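Local coordinates for YbbR family protein (Desulfitobacterium hafniense, PDB 3LYW) that is of unknown function and is represented here by one all-beta domain of a longer YbbR family protein, at residues L7-K12 / P25-K30. Sequence-based numbering, arbitrary orientation.
Sequences LSLIAK and PSVRVK
Leu9 has its CG anti to its own backbone N (chi1 -173°). Its CB points toward residues 25-30 and comes close to Pro25 O, at 3.2 Å. The torsion lays the branched end alongside them. There CD1 lightly touches CG2 of Val27 at 4.2 Å, and CD2 lightly touches CD of Pro25, also at 4.2 Å. Leu7 takes the other course: its CG is anti to the carbonyl carbon (chi1 -49°). Its CD1 then reaches CG2 of Val29, 4.0 Å away, and the two side chains meet at a slant. Between the strands, Leu7 and Val27 form an antiparallel hydrogen-bonded pair. Leu7 N donates to Val27 O and Val27 N to Leu7 O, both at 2.8 Å and both fairly straight. This joins strands 4-12 and 26-33 in the mixed sheet of this piece of the YbbR family protein. The segment axes run at 123°. The strands part after the Leu7-Val27 pair, and by Leu9 a water spans the gap: Leu9 N donates to it at 2.7 Å, and it gives a weak bond to Pro25 O. On its other edge, strand 4-12 bonds through Ser8, Ile10 and Lys12 to the parallel strand 44-48. Val61 touches Leu9 and Val27, and Val63 touches Leu7 and Val29.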
ATOM      1  N   LEU A   7       2.707   3.501  -7.199  1.00 19.17           N
ATOM      2  CA  LEU A   7       1.520   2.673  -7.037  1.00 20.54           C
ATOM      3  C   LEU A   7       0.485   3.345  -6.150  1.00 22.12           C
ATOM      4  O   LEU A   7       0.828   4.155  -5.280  1.00 18.63           O
ATOM      5  CB  LEU A   7       1.906   1.336  -6.409  1.00 23.36           C
ATOM      6  CG  LEU A   7       3.092   0.621  -7.047  1.00 28.73           C
ATOM      7  CD1 LEU A   7       3.465  -0.573  -6.188  1.00 28.51           C
ATOM      8  CD2 LEU A   7       2.757   0.209  -8.468  1.00 34.80           C
ATOM      9  N   SER A   8      -0.783   3.024  -6.377  1.00 22.44           N
ATOM     10  CA  SER A   8      -1.830   3.578  -5.543  1.00 24.17           C
ATOM     11  C   SER A   8      -1.877   2.683  -4.301  1.00 19.34           C
ATOM     12  O   SER A   8      -1.513   1.501  -4.356  1.00 17.51           O
ATOM     13  CB  SER A   8      -3.166   3.569  -6.285  1.00 27.95           C
ATOM     14  OG  SER A   8      -3.470   2.278  -6.760  1.00 47.41           O
ATOM     15  N   LEU A   9      -2.306   3.253  -3.180  1.00 18.54           N
ATOM     16  CA  LEU A   9      -2.377   2.515  -1.924  1.00 17.58           C
ATOM     17  C   LEU A   9      -3.778   1.981  -1.668  1.00 19.17           C
ATOM     18  O   LEU A   9      -4.760   2.706  -1.792  1.00 22.04           O
ATOM     19  CB  LEU A   9      -1.946   3.421  -0.766  1.00 16.84           C
ATOM     20  CG  LEU A   9      -1.800   2.767   0.616  1.00 21.32           C
ATOM     21  CD1 LEU A   9      -0.819   1.611   0.546  1.00 18.72           C
ATOM     22  CD2 LEU A   9      -1.330   3.799   1.624  1.00 23.00           C
ATOM     23  N   ILE A  10      -3.851   0.702  -1.319  1.00 17.78           N
ATOM     24  CA  ILE A  10      -5.114   0.022  -1.060  1.00 23.30           C
ATOM     25  C   ILE A  10      -5.190  -0.493   0.368  1.00 18.98           C
ATOM     26  O   ILE A  10      -4.195  -0.965   0.924  1.00 23.97           O
ATOM     27  CB  ILE A  10      -5.291  -1.173  -2.011  1.00 17.09           C
ATOM     28  CG1 ILE A  10      -5.396  -0.665  -3.446  1.00 30.53           C
ATOM     29  CG2 ILE A  10      -6.524  -1.981  -1.627  1.00 25.35           C
ATOM     30  CD1 ILE A  10      -6.448   0.414  -3.630  1.00 18.97           C
ATOM     31  N   ALA A  11      -6.368  -0.395   0.969  1.00 14.24           N
ATOM     32  CA  ALA A  11      -6.516  -0.877   2.331  1.00 17.03           C
ATOM     33  C   ALA A  11      -7.100  -2.282   2.316  1.00 19.09           C
ATOM     34  O   ALA A  11      -8.066  -2.537   1.610  1.00 25.77           O
ATOM     35  CB  ALA A  11      -7.418   0.052   3.111  1.00 21.35           C
ATOM     36  N   LYS A  12      -6.507  -3.189   3.084  1.00 16.56           N
ATOM     37  CA  LYS A  12      -7.019  -4.552   3.167  1.00 16.66           C
ATOM     38  C   LYS A  12      -7.587  -4.815   4.565  1.00 16.18           C
ATOM     39  O   LYS A  12      -7.158  -4.218   5.556  1.00 15.92           O
ATOM     40  CB  LYS A  12      -5.910  -5.557   2.862  1.00 18.84           C
ATOM     41  CG  LYS A  12      -5.259  -5.381   1.508  1.00 22.70           C
ATOM     42  CD  LYS A  12      -6.191  -5.753   0.357  1.00 18.75           C
ATOM     43  CE  LYS A  12      -5.443  -5.708  -0.976  1.00 22.88           C
ATOM     44  NZ  LYS A  12      -6.316  -6.043  -2.133  1.00 23.22           N
ATOM     45  N   PRO A  25      -2.516   8.113   0.267  1.00 21.73           N
ATOM     46  CA  PRO A  25      -1.505   8.690  -0.621  1.00 21.09           C
ATOM     47  C   PRO A  25      -0.961   7.649  -1.579  1.00 20.64           C
ATOM     48  O   PRO A  25      -1.225   6.460  -1.416  1.00 20.92           O
ATOM     49  CB  PRO A  25      -0.449   9.193   0.353  1.00 16.06           C
ATOM     50  CG  PRO A  25      -0.502   8.153   1.429  1.00 20.71           C
ATOM     51  CD  PRO A  25      -1.987   7.979   1.636  1.00 26.17           C
ATOM     52  N   SER A  26      -0.239   8.108  -2.596  1.00 19.66           N
ATOM     53  CA  SER A  26       0.366   7.209  -3.562  1.00 21.60           C
ATOM     54  C   SER A  26       1.680   6.773  -2.931  1.00 20.72           C
ATOM     55  O   SER A  26       2.140   7.388  -1.971  1.00 21.67           O
ATOM     56  CB  SER A  26       0.631   7.924  -4.891  1.00 27.80           C
ATOM     57  OG  SER A  26       1.466   9.057  -4.716  1.00 33.27           O
ATOM     58  N   VAL A  27       2.275   5.723  -3.472  1.00 19.06           N
ATOM     59  CA  VAL A  27       3.516   5.184  -2.938  1.00 21.99           C
ATOM     60  C   VAL A  27       4.575   5.038  -4.033  1.00 18.27           C
ATOM     61  O   VAL A  27       4.270   4.570  -5.137  1.00 17.64           O
ATOM     62  CB  VAL A  27       3.266   3.794  -2.317  1.00 17.81           C
ATOM     63  CG1 VAL A  27       4.564   3.211  -1.816  1.00 20.20           C
ATOM     64  CG2 VAL A  27       2.266   3.905  -1.187  1.00 22.58           C
ATOM     65  N   ARG A  28       5.812   5.436  -3.726  1.00 16.19           N
ATOM     66  CA  ARG A  28       6.908   5.301  -4.691  1.00 19.36           C
ATOM     67  C   ARG A  28       7.736   4.089  -4.276  1.00 17.39           C
ATOM     68  O   ARG A  28       8.141   3.982  -3.115  1.00 22.22           O
ATOM     69  CB  ARG A  28       7.783   6.548  -4.687  1.00 19.86           C
ATOM     70  CG  ARG A  28       7.072   7.761  -5.214  1.00 40.63           C
ATOM     71  CD  ARG A  28       7.530   8.122  -6.612  1.00 47.40           C
ATOM     72  NE  ARG A  28       8.440   9.265  -6.588  1.00 55.80           N
ATOM     73  CZ  ARG A  28       8.754   9.999  -7.652  1.00 58.72           C
ATOM     74  NH1 ARG A  28       8.232   9.711  -8.837  1.00 56.75           N
ATOM     75  NH2 ARG A  28       9.577  11.033  -7.528  1.00 50.60           N
ATOM     76  N   VAL A  29       7.992   3.190  -5.223  1.00 17.73           N
ATOM     77  CA  VAL A  29       8.739   1.974  -4.943  1.00 16.05           C
ATOM     78  C   VAL A  29       9.957   1.796  -5.842  1.00 18.98           C
ATOM     79  O   VAL A  29       9.857   1.886  -7.059  1.00 24.65           O
ATOM     80  CB  VAL A  29       7.824   0.733  -5.103  1.00 19.46           C
ATOM     81  CG1 VAL A  29       8.605  -0.543  -4.825  1.00 26.54           C
ATOM     82  CG2 VAL A  29       6.624   0.839  -4.160  1.00 21.50           C
ATOM     83  N   LYS A  30      11.107   1.558  -5.222  1.00 19.59           N
ATOM     84  CA  LYS A  30      12.343   1.314  -5.949  1.00 20.54           C
ATOM     85  C   LYS A  30      12.475  -0.193  -5.974  1.00 19.40           C
ATOM     86  O   LYS A  30      12.169  -0.872  -4.984  1.00 15.99           O
ATOM     87  CB  LYS A  30      13.539   1.936  -5.230  1.00 23.55           C
ATOM     88  CG  LYS A  30      13.549   3.452  -5.275  1.00 28.98           C
ATOM     89  CD  LYS A  30      14.844   4.009  -4.726  1.00 36.01           C
ATOM     90  CE  LYS A  30      14.843   5.529  -4.724  1.00 41.80           C
ATOM     91  NZ  LYS A  30      16.057   6.069  -4.043  1.00 47.91           N
TER
HETATM   92  O   HOH W   1      -3.042   5.851  -3.613  1.00 26.34           O